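Local coordinates for protein NAD-dependent L-serine dehydrogenase (Pseudomonas aeruginosa, PDB 3OBB) that oxidises L-serine and methyl-L-serine with NAD(+) as electron acceptor, working as a homotetramer possibly involved in serine catabolism, at residues 71-74 with 75-79; 144-147 with 148-152; 220-224 with 225-229; 231-234 with 235-239. All coordinates share one frame; numbering follows the deposited sequence.

Interaction 1 (71-74 with 75-79); sequences QHVE and GLYLD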
loop_
_atom_site.group_PDB
_atom_site.type_symbol
_atom_site.label_atom_id
_atom_site.label_comp_id
_atom_site.label_asym_id
_atom_site.label_seq_id
_atom_site.Cartn_x
_atom_site.Cartn_y
_atom_site.Cartn_z
ATOM N N GLN A 71 19.568 17.105 -10.211
ATOM C CA GLN A 71 20.991 17.323 -9.902
ATOM C C GLN A 71 21.833 17.657 -11.154
ATOM O O GLN A 71 23.059 17.637 -11.120
ATOM C CB GLN A 71 21.580 16.185 -9.033
ATOM C CG GLN A 71 20.667 15.718 -7.860
ATOM C CD GLN A 71 20.724 16.606 -6.587
ATOM O OE1 GLN A 71 19.720 17.229 -6.186
ATOM N NE2 GLN A 71 21.894 16.635 -5.935
ATOM N N HIS A 72 21.149 17.974 -12.250
ATOM C CA HIS A 72 21.735 18.738 -13.351
ATOM C C HIS A 72 21.661 20.220 -12.999
ATOM O O HIS A 72 22.644 20.939 -13.099
ATOM C CB HIS A 72 20.943 18.524 -14.643
ATOM C CG HIS A 72 21.692 17.810 -15.729
ATOM N ND1 HIS A 72 23.060 17.622 -15.709
ATOM C CD2 HIS A 72 21.259 17.284 -16.904
ATOM C CE1 HIS A 72 23.433 16.987 -16.809
ATOM N NE2 HIS A 72 22.360 16.782 -17.557
ATOM N N VAL A 73 20.466 20.655 -12.606
ATOM C CA VAL A 73 20.140 22.057 -12.340
ATOM C C VAL A 73 21.036 22.702 -11.258
ATOM O O VAL A 73 21.517 23.832 -11.414
ATOM C CB VAL A 73 18.637 22.174 -11.954
ATOM C CG1 VAL A 73 18.349 23.395 -11.105
ATOM C CG2 VAL A 73 17.749 22.174 -13.208
ATOM N N GLU A 74 21.246 21.962 -10.174
ATOM C CA GLU A 74 21.907 22.468 -8.993
ATOM C C GLU A 74 23.394 22.545 -9.276
ATOM O O GLU A 74 24.010 23.573 -9.054
ATOM C CB GLU A 74 21.610 21.539 -7.826
ATOM C CG GLU A 74 21.764 22.154 -6.474
ATOM C CD GLU A 74 21.785 21.097 -5.423
ATOM O OE1 GLU A 74 20.703 20.669 -4.984
ATOM O OE2 GLU A 74 22.893 20.666 -5.058
ATOM N N GLY A 75 23.941 21.464 -9.827
ATOM C CA GLY A 75 25.315 21.436 -10.327
ATOM C C GLY A 75 25.649 22.510 -11.356
ATOM O O GLY A 75 26.788 22.959 -11.422
ATOM N N LEU A 76 24.661 22.924 -12.152
ATOM C CA LEU A 76 24.844 24.001 -13.123
ATOM C C LEU A 76 24.997 25.356 -12.446
ATOM O O LEU A 76 25.923 26.099 -12.761
ATOM C CB LEU A 76 23.674 24.066 -14.100
ATOM C CG LEU A 76 23.681 25.175 -15.155
ATOM C CD1 LEU A 76 24.611 24.803 -16.282
ATOM C CD2 LEU A 76 22.282 25.417 -15.688
ATOM N N TYR A 77 24.088 25.671 -11.525
ATOM C CA TYR A 77 24.038 26.984 -10.881
ATOM C C TYR A 77 25.038 27.196 -9.748
ATOM O O TYR A 77 25.391 28.328 -9.469
ATOM C CB TYR A 77 22.648 27.237 -10.294
ATOM C CG TYR A 77 21.637 27.803 -11.250
ATOM C CD1 TYR A 77 20.674 26.981 -11.825
ATOM C CD2 TYR A 77 21.612 29.163 -11.549
ATOM C CE1 TYR A 77 19.723 27.490 -12.690
ATOM C CE2 TYR A 77 20.668 29.688 -12.410
ATOM C CZ TYR A 77 19.715 28.835 -12.981
ATOM O OH TYR A 77 18.770 29.318 -13.851
ATOM N N LEU A 78 25.460 26.112 -9.099
ATOM C CA LEU A 78 26.112 26.174 -7.790
ATOM C C LEU A 78 27.609 25.844 -7.749
ATOM O O LEU A 78 28.328 26.313 -6.853
ATOM C CB LEU A 78 25.377 25.265 -6.794
ATOM C CG LEU A 78 24.039 25.730 -6.214
ATOM C CD1 LEU A 78 23.611 24.846 -5.052
ATOM C CD2 LEU A 78 24.146 27.158 -5.730
ATOM N N ASP A 79 28.075 25.058 -8.714
ATOM C CA ASP A 79 29.367 24.365 -8.606
ATOM C C ASP A 79 30.650 25.178 -8.388
ATOM O O ASP A 79 31.712 24.569 -8.220
ATOM C CB ASP A 79 29.562 23.394 -9.778
ATOM C CG ASP A 79 28.883 22.046 -9.545
ATOM O OD1 ASP A 79 28.065 21.931 -8.602
ATOM O OD2 ASP A 79 29.167 21.102 -10.320
#
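One turn apart on helix 70-78, E74 and L78 meet through carbon: CD1 of L78 lies 3.6 Å from CG of E74, where the two side chains cross obliquely. A glutamate suits this place because its methylene stem is apolar while its carboxylate can reach polar partners beyond. With CG anti to the backbone N (chi1 -158°) and the chain extended past it, the stem runs by the leucine methyl and carries the acid to helix 101-112, where OE1 bonds to S103 and OE2 forms a salt bridge with K106. L78 leans on the same helix, against K106 and A110.

V73 and Y77 make a looser apolar pair, CG1 of the valine standing 4.3 Å from CD1 of the tyrosine. The ring comes closer to the main chain, since its edge brings CD1 of Y77 within 3.3 Å of O of V73. Y77 is long enough to pack on V93 and E95 of strand 92-95 and still bond S65 with its hydroxyl, whereas the compact V73 settles among L67, S97 and I107.

Backbone bonds from each N to the O four residues earlier fix these spacings for L76, Y77 and L78; that from N of L78 to O of E74 spans 2.9 Å. The side chain of L76 packs on L67 and L83 and comes about 4 Å from that of I9, a residue of the NAD(+) site.

Each face thus combines carbon packing with a polar tie, E74 to S103 and K106 on the helix side and Y77 to S65 on the sheet side, and these ties probably fix how the helix sits on its neighbours.

Interaction 2 (144-147 with 148-152); sequences EALE and KARPL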
loop_
_atom_site.group_PDB
_atom_site.type_symbol
_atom_site.label_atom_id
_atom_site.label_comp_id
_atom_site.label_asym_id
_atom_site.label_seq_id
_atom_site.Cartn_x
_atom_site.Cartn_y
_atom_site.Cartn_z
ATOM N N GLU A 144 8.330 40.954 -4.274
ATOM C CA GLU A 144 9.099 41.871 -5.124
ATOM C C GLU A 144 9.461 41.203 -6.452
ATOM O O GLU A 144 9.093 41.683 -7.525
ATOM C CB GLU A 144 10.362 42.357 -4.371
ATOM C CG GLU A 144 11.523 42.918 -5.238
ATOM C CD GLU A 144 12.617 41.881 -5.581
ATOM O OE1 GLU A 144 13.234 42.018 -6.700
ATOM O OE2 GLU A 144 12.871 40.935 -4.741
ATOM N N ALA A 145 10.177 40.082 -6.361
ATOM C CA ALA A 145 10.710 39.388 -7.531
ATOM C C ALA A 145 9.600 38.811 -8.423
ATOM O O ALA A 145 9.720 38.813 -9.666
ATOM C CB ALA A 145 11.708 38.316 -7.100
ATOM N N LEU A 146 8.515 38.355 -7.782
ATOM C CA LEU A 146 7.312 37.941 -8.503
ATOM C C LEU A 146 6.710 39.097 -9.309
ATOM O O LEU A 146 6.267 38.911 -10.449
ATOM C CB LEU A 146 6.267 37.349 -7.552
ATOM C CG LEU A 146 4.936 36.952 -8.190
ATOM C CD1 LEU A 146 5.138 35.993 -9.364
ATOM C CD2 LEU A 146 3.989 36.355 -7.161
ATOM N N GLU A 147 6.701 40.289 -8.720
ATOM C CA GLU A 147 6.204 41.446 -9.459
ATOM C C GLU A 147 7.017 41.745 -10.711
ATOM O O GLU A 147 6.424 41.943 -11.764
ATOM C CB GLU A 147 5.962 42.673 -8.565
ATOM C CG GLU A 147 4.702 42.518 -7.669
ATOM C CD GLU A 147 3.617 41.597 -8.282
ATOM O OE1 GLU A 147 3.227 40.600 -7.630
ATOM O OE2 GLU A 147 3.166 41.853 -9.425
ATOM N N LYS A 148 8.348 41.712 -10.611
ATOM C CA LYS A 148 9.220 41.926 -11.789
ATOM C C LYS A 148 8.984 40.857 -12.859
ATOM O O LYS A 148 8.871 41.166 -14.047
ATOM C CB LYS A 148 10.707 41.940 -11.400
ATOM C CG LYS A 148 11.238 43.282 -10.921
ATOM C CD LYS A 148 12.439 43.101 -9.984
ATOM C CE LYS A 148 13.102 44.446 -9.630
ATOM N NZ LYS A 148 13.634 44.405 -8.221
ATOM N N ALA A 149 8.888 39.605 -12.422
ATOM C CA ALA A 149 8.717 38.483 -13.339
ATOM C C ALA A 149 7.338 38.393 -13.980
ATOM O O ALA A 149 7.164 37.670 -14.960
ATOM C CB ALA A 149 9.046 37.152 -12.641
ATOM N N ARG A 150 6.358 39.099 -13.436
ATOM C CA ARG A 150 4.981 38.837 -13.838
ATOM C C ARG A 150 4.733 38.842 -15.364
ATOM O O ARG A 150 4.243 37.835 -15.888
ATOM C CB ARG A 150 3.971 39.697 -13.080
ATOM C CG ARG A 150 2.558 39.294 -13.434
ATOM C CD ARG A 150 1.509 40.059 -12.663
ATOM N NE ARG A 150 1.515 39.727 -11.248
ATOM C CZ ARG A 150 1.044 38.599 -10.712
ATOM N NH1 ARG A 150 0.521 37.627 -11.464
ATOM N NH2 ARG A 150 1.110 38.447 -9.402
ATOM N N PRO A 151 5.093 39.943 -16.080
ATOM C CA PRO A 151 4.849 39.982 -17.532
ATOM C C PRO A 151 5.444 38.796 -18.300
ATOM O O PRO A 151 4.944 38.458 -19.379
ATOM C CB PRO A 151 5.530 41.286 -17.972
ATOM C CG PRO A 151 5.560 42.146 -16.755
ATOM C CD PRO A 151 5.725 41.193 -15.601
ATOM N N LEU A 152 6.501 38.183 -17.760
ATOM C CA LEU A 152 7.136 37.011 -18.383
ATOM C C LEU A 152 6.323 35.725 -18.195
ATOM O O LEU A 152 6.223 34.903 -19.113
ATOM C CB LEU A 152 8.552 36.797 -17.848
ATOM C CG LEU A 152 9.625 37.815 -18.215
ATOM C CD1 LEU A 152 10.849 37.557 -17.373
ATOM C CD2 LEU A 152 9.955 37.709 -19.677
#
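K148 and E144 face each other one turn apart on helix 143-156. The lysine chain stretches back along the surface until NZ of K148 stands 2.9 Å from OE1 of E144, met on the anti side of the carboxylate; because E144 is seen in two conformations, this salt bridge holds for one of them only and is doubtful. The backbone N of K148 also bonds to O of E144 at 3.2 Å. A149 lies on the side of the helix turned to the sheet, its methyl packed on L92, L94 and L119, and its N donates to O of A145 at 3.0 Å.

R150 lies beside E147 and also touches I160 of strand 159-164. The two side chains point the same way with their flat ends nearly coplanar. NE of R150 meets the syn lone pair of OE2 of E147 at 3.3 Å, almost straight at 169°; the bend in the arginine at chi3 (-68°) brings the guanidinium back alongside. P151 follows with no N-H to give, and here the helix kinks. N of L152 reaches back instead to O of A149.

With charged side chains along its outer side and alanines and leucines toward the sheet, this is the connecting helix of a beta-alpha-beta unit, between strands 135-140 and 159-164 of the NAD-binding domain.

Interaction 3 (220-224 with 225-229); sequences VYNPW and PGVME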
loop_
_atom_site.group_PDB
_atom_site.type_symbol
_atom_site.label_atom_id
_atom_site.label_comp_id
_atom_site.label_asym_id
_atom_site.label_seq_id
_atom_site.Cartn_x
_atom_site.Cartn_y
_atom_site.Cartn_z
ATOM N N VAL A 220 -10.782 15.371 -17.829
ATOM C CA VAL A 220 -9.934 15.875 -18.893
ATOM C C VAL A 220 -8.935 14.832 -19.379
ATOM O O VAL A 220 -8.253 15.039 -20.372
ATOM C CB VAL A 220 -9.325 17.243 -18.368
ATOM C CG1 VAL A 220 -7.803 17.343 -18.390
ATOM C CG2 VAL A 220 -10.107 18.500 -18.927
ATOM N N TYR A 221 -8.863 13.678 -18.717
ATOM C CA TYR A 221 -7.740 12.779 -18.992
ATOM C C TYR A 221 -8.054 11.331 -18.605
ATOM O O TYR A 221 -7.319 10.708 -17.821
ATOM C CB TYR A 221 -6.556 13.260 -18.168
ATOM C CG TYR A 221 -5.210 13.201 -18.806
ATOM C CD1 TYR A 221 -4.568 14.387 -19.187
ATOM C CD2 TYR A 221 -4.536 11.986 -18.981
ATOM C CE1 TYR A 221 -3.328 14.377 -19.744
ATOM C CE2 TYR A 221 -3.271 11.954 -19.563
ATOM C CZ TYR A 221 -2.658 13.162 -19.916
ATOM O OH TYR A 221 -1.389 13.181 -20.460
ATOM N N ASN A 222 -9.143 10.802 -19.152
ATOM C CA ASN A 222 -9.643 9.507 -18.693
ATOM C C ASN A 222 -8.700 8.373 -19.122
ATOM O O ASN A 222 -8.332 8.313 -20.289
ATOM C CB ASN A 222 -11.084 9.295 -19.188
ATOM C CG ASN A 222 -11.713 8.034 -18.590
ATOM O OD1 ASN A 222 -11.244 6.900 -18.874
ATOM N ND2 ASN A 222 -12.723 8.214 -17.702
ATOM N N PRO A 223 -8.256 7.499 -18.184
ATOM C CA PRO A 223 -7.297 6.439 -18.567
ATOM C C PRO A 223 -7.819 5.237 -19.362
ATOM O O PRO A 223 -7.009 4.413 -19.800
ATOM C CB PRO A 223 -6.756 5.977 -17.209
ATOM C CG PRO A 223 -7.905 6.174 -16.297
ATOM C CD PRO A 223 -8.506 7.470 -16.722
ATOM N N TRP A 224 -9.133 5.143 -19.571
ATOM C CA TRP A 224 -9.762 3.995 -20.279
ATOM C C TRP A 224 -9.898 4.251 -21.776
ATOM O O TRP A 224 -10.535 5.233 -22.163
ATOM C CB TRP A 224 -11.147 3.668 -19.707
ATOM C CG TRP A 224 -11.600 2.284 -20.124
ATOM C CD1 TRP A 224 -12.294 1.953 -21.253
ATOM C CD2 TRP A 224 -11.358 1.058 -19.434
ATOM N NE1 TRP A 224 -12.526 0.598 -21.288
ATOM C CE2 TRP A 224 -11.933 0.024 -20.198
ATOM C CE3 TRP A 224 -10.669 0.725 -18.262
ATOM C CZ2 TRP A 224 -11.861 -1.324 -19.816
ATOM C CZ3 TRP A 224 -10.604 -0.611 -17.887
ATOM C CH2 TRP A 224 -11.189 -1.616 -18.669
ATOM N N PRO A 225 -9.268 3.399 -22.619
ATOM C CA PRO A 225 -9.222 3.658 -24.077
ATOM C C PRO A 225 -10.609 3.842 -24.609
ATOM O O PRO A 225 -11.510 3.082 -24.220
ATOM C CB PRO A 225 -8.615 2.359 -24.661
ATOM C CG PRO A 225 -7.614 1.919 -23.537
ATOM C CD PRO A 225 -8.498 2.182 -22.264
ATOM N N GLY A 226 -10.789 4.851 -25.466
ATOM C CA GLY A 226 -12.118 5.071 -26.085
ATOM C C GLY A 226 -13.059 5.970 -25.286
ATOM O O GLY A 226 -14.028 6.482 -25.838
ATOM N N VAL A 227 -12.779 6.198 -24.002
ATOM C CA VAL A 227 -13.668 7.075 -23.241
ATOM C C VAL A 227 -13.573 8.527 -23.717
ATOM O O VAL A 227 -14.590 9.116 -24.120
ATOM C CB VAL A 227 -13.539 6.911 -21.714
ATOM C CG1 VAL A 227 -14.377 7.981 -20.975
ATOM C CG2 VAL A 227 -14.053 5.529 -21.327
HETATM N N MSE A 228 -12.366 9.088 -23.734
HETATM C CA MSE A 228 -12.159 10.395 -24.376
HETATM C C MSE A 228 -11.294 10.181 -25.583
HETATM O O MSE A 228 -10.148 9.742 -25.466
HETATM C CB MSE A 228 -11.453 11.378 -23.458
HETATM C CG MSE A 228 -12.299 11.849 -22.329
HETATM SE SE MSE A 228 -11.210 12.966 -21.150
HETATM C CE MSE A 228 -12.638 13.186 -19.926
ATOM N N GLU A 229 -11.832 10.455 -26.754
ATOM C CA GLU A 229 -11.093 10.149 -27.955
ATOM C C GLU A 229 -9.789 10.961 -28.108
ATOM O O GLU A 229 -8.852 10.465 -28.750
ATOM C CB GLU A 229 -12.000 10.248 -29.191
ATOM C CG GLU A 229 -12.728 8.946 -29.557
ATOM C CD GLU A 229 -11.789 7.791 -29.940
ATOM O OE1 GLU A 229 -12.068 6.642 -29.537
ATOM O OE2 GLU A 229 -10.778 8.011 -30.641
HETATM O O HOH W 1 -10.001 7.786 -22.588
#
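Hydrogen bonds shape the bend from W224 to V227. N of V227 donates to O of W224 at 3.1 Å (162°), closing a beta turn over P225 and G226 whose backbone angles fit type II; proline suits the first corner, and positive phi suits G226, which lacks CB. N222 forms an Asx turn: its OD1 takes the N-H of W224 at 2.8 Å, and its chi1 near 180° (-173°) swings the amide away from its own N. A water accepts from N of M228 at 2.9 Å and lies close to the carbonyl oxygens of N222 and W224.

Van der Waals packing makes up the second group. CD of P225 lies over one face of the W224 indole, offset toward the rim and 4.0 Å from the centroid of the five-membered ring, a CH-pi contact. CG2 of V227 makes an apolar contact with CB of W224 at 3.8 Å, while its CG1 rests on CG of N222 at 3.6 Å. The selenium of selenomethionine M228 comes 3.4 Å from C of V220, packing mainly on the backbone of V220 and Y221.

This loop, between helices 216-220 and 243-260 of the C-terminal domain, sets N222 and V227 on A205 of helix 201-209 and W224 on M191 of helix 168-196. The buried amide of N222 serves both groups, its oxygen fixing the backbone while its carbon bears on V227.

Interaction 4 (231-234 with 235-239); sequences APAS and RDYSG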
loop_
_atom_site.group_PDB
_atom_site.type_symbol
_atom_site.label_atom_id
_atom_site.label_comp_id
_atom_site.label_asym_id
_atom_site.label_seq_id
_atom_site.Cartn_x
_atom_site.Cartn_y
_atom_site.Cartn_z
ATOM N N ALA A 231 -7.708 11.802 -25.587
ATOM C CA ALA A 231 -6.822 11.484 -24.473
ATOM C C ALA A 231 -5.783 10.457 -24.917
ATOM O O ALA A 231 -6.043 9.689 -25.848
ATOM C CB ALA A 231 -7.644 10.947 -23.275
ATOM N N PRO A 232 -4.609 10.430 -24.260
ATOM C CA PRO A 232 -3.607 9.400 -24.600
ATOM C C PRO A 232 -4.137 7.956 -24.609
ATOM O O PRO A 232 -3.653 7.152 -25.390
ATOM C CB PRO A 232 -2.543 9.571 -23.517
ATOM C CG PRO A 232 -2.614 11.046 -23.184
ATOM C CD PRO A 232 -4.103 11.357 -23.220
ATOM N N ALA A 233 -5.119 7.637 -23.772
ATOM C CA ALA A 233 -5.626 6.262 -23.702
ATOM C C ALA A 233 -6.234 5.773 -25.013
ATOM O O ALA A 233 -6.240 4.575 -25.295
ATOM C CB ALA A 233 -6.611 6.107 -22.551
ATOM N N SER A 234 -6.731 6.704 -25.819
ATOM C CA SER A 234 -7.387 6.375 -27.070
ATOM C C SER A 234 -6.415 6.267 -28.235
ATOM O O SER A 234 -6.830 6.001 -29.358
ATOM C CB SER A 234 -8.517 7.370 -27.384
ATOM O OG SER A 234 -9.543 7.324 -26.385
ATOM N N ARG A 235 -5.122 6.464 -27.974
ATOM C CA ARG A 235 -4.096 6.303 -29.011
ATOM C C ARG A 235 -2.921 5.544 -28.402
ATOM O O ARG A 235 -1.737 5.904 -28.590
ATOM C CB ARG A 235 -3.655 7.658 -29.572
ATOM C CG ARG A 235 -3.192 8.636 -28.496
ATOM C CD ARG A 235 -2.839 10.004 -29.094
ATOM N NE ARG A 235 -2.102 10.819 -28.125
ATOM C CZ ARG A 235 -2.639 11.706 -27.301
ATOM N NH1 ARG A 235 -3.959 11.932 -27.269
ATOM N NH2 ARG A 235 -1.844 12.375 -26.494
ATOM N N ASP A 236 -3.262 4.507 -27.640
ATOM C CA ASP A 236 -2.278 3.570 -27.134
ATOM C C ASP A 236 -1.255 4.231 -26.199
ATOM O O ASP A 236 -0.074 3.866 -26.196
ATOM C CB ASP A 236 -1.547 2.926 -28.314
ATOM C CG ASP A 236 -1.702 1.419 -28.323
ATOM O OD1 ASP A 236 -1.484 0.787 -27.236
ATOM O OD2 ASP A 236 -2.094 0.890 -29.407
ATOM N N TYR A 237 -1.700 5.227 -25.441
ATOM C CA TYR A 237 -0.836 5.896 -24.484
ATOM C C TYR A 237 0.431 6.481 -25.116
ATOM O O TYR A 237 1.431 6.584 -24.439
ATOM C CB TYR A 237 -0.504 4.933 -23.321
ATOM C CG TYR A 237 -1.776 4.398 -22.690
ATOM C CD1 TYR A 237 -2.280 3.167 -23.072
ATOM C CD2 TYR A 237 -2.510 5.167 -21.779
ATOM C CE1 TYR A 237 -3.463 2.672 -22.546
ATOM C CE2 TYR A 237 -3.700 4.670 -21.216
ATOM C CZ TYR A 237 -4.160 3.410 -21.612
ATOM O OH TYR A 237 -5.323 2.887 -21.105
ATOM N N SER A 238 0.383 6.909 -26.384
ATOM C CA SER A 238 1.516 7.649 -26.970
ATOM C C SER A 238 1.407 9.129 -26.591
ATOM O O SER A 238 0.288 9.649 -26.445
ATOM C CB SER A 238 1.507 7.533 -28.498
ATOM O OG SER A 238 0.273 8.047 -29.009
ATOM N N GLY A 239 2.542 9.793 -26.439
ATOM C CA GLY A 239 2.600 11.220 -26.138
ATOM C C GLY A 239 2.200 11.513 -24.715
ATOM O O GLY A 239 2.441 10.691 -23.825
HETATM O O HOH W 2 -6.043 10.335 -28.801
HETATM O O HOH W 3 -5.611 2.895 -27.369
#
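A231 and R235 are joined through a water that lies 3.0 Å from both O of A231 and NH1 of R235, in the plane of the guanidinium. P232 presents its backbone to the flat group: CA of P232 sits 3.6 Å above the guanidinium plane, over its centre. R235 can fold back this way because its CG lies between the backbone N and the carbonyl carbon (chi1 54°), from where the chain runs extended to NE. O of P232 is gripped twice, by N of R235 at 3.1 Å and N of Y237 at 2.7 Å, arriving from opposite faces of the carbonyl plane.

A233, with only a methyl beyond CA, lets its CA approach the face of the Y237 ring, 3.9 Å from the centroid, as a CH-pi contact, while CB of A233 comes 3.5 Å from CE2 of Y237. O of A233 receives from a second water, which accepts from N of D236 at 2.9 Å. OG of S234 bonds to O of M228 and N of G226.

D236 and Y237 both have positive phi, turning the chain back after the 3-10 segment 232-234. An acetate, probably from the crystallisation liquor though such ions often mark pockets, lies about 3 Å from the side chain of R235. The result is a compact reversal in the connection between helices 216-220 and 243-260 of the C-terminal domain.

Interactions 1 and 2 both lie in the NAD-binding domain, on separate helices whose nearest atoms are about 12 Å apart; interactions 3 and 4 share one loop of the C-terminal domain, their centres about 8 Å apart. OH of Y237 is 2.6 Å from O of P223, and OG of S234 is 2.7 Å from O of M228, probable hydrogen bonds, so the two bends are bonded to each other. Interaction 1 is about 39 Å, centre to centre, from interaction 3. L76 borders the NAD(+) site, while the side chains of Y221 and R235 lie about 9 Å from that of H13, another of its residues, and about 3 Å from a HEPES buffer molecule and an acetate respectively, both probably from the crystallisation liquor.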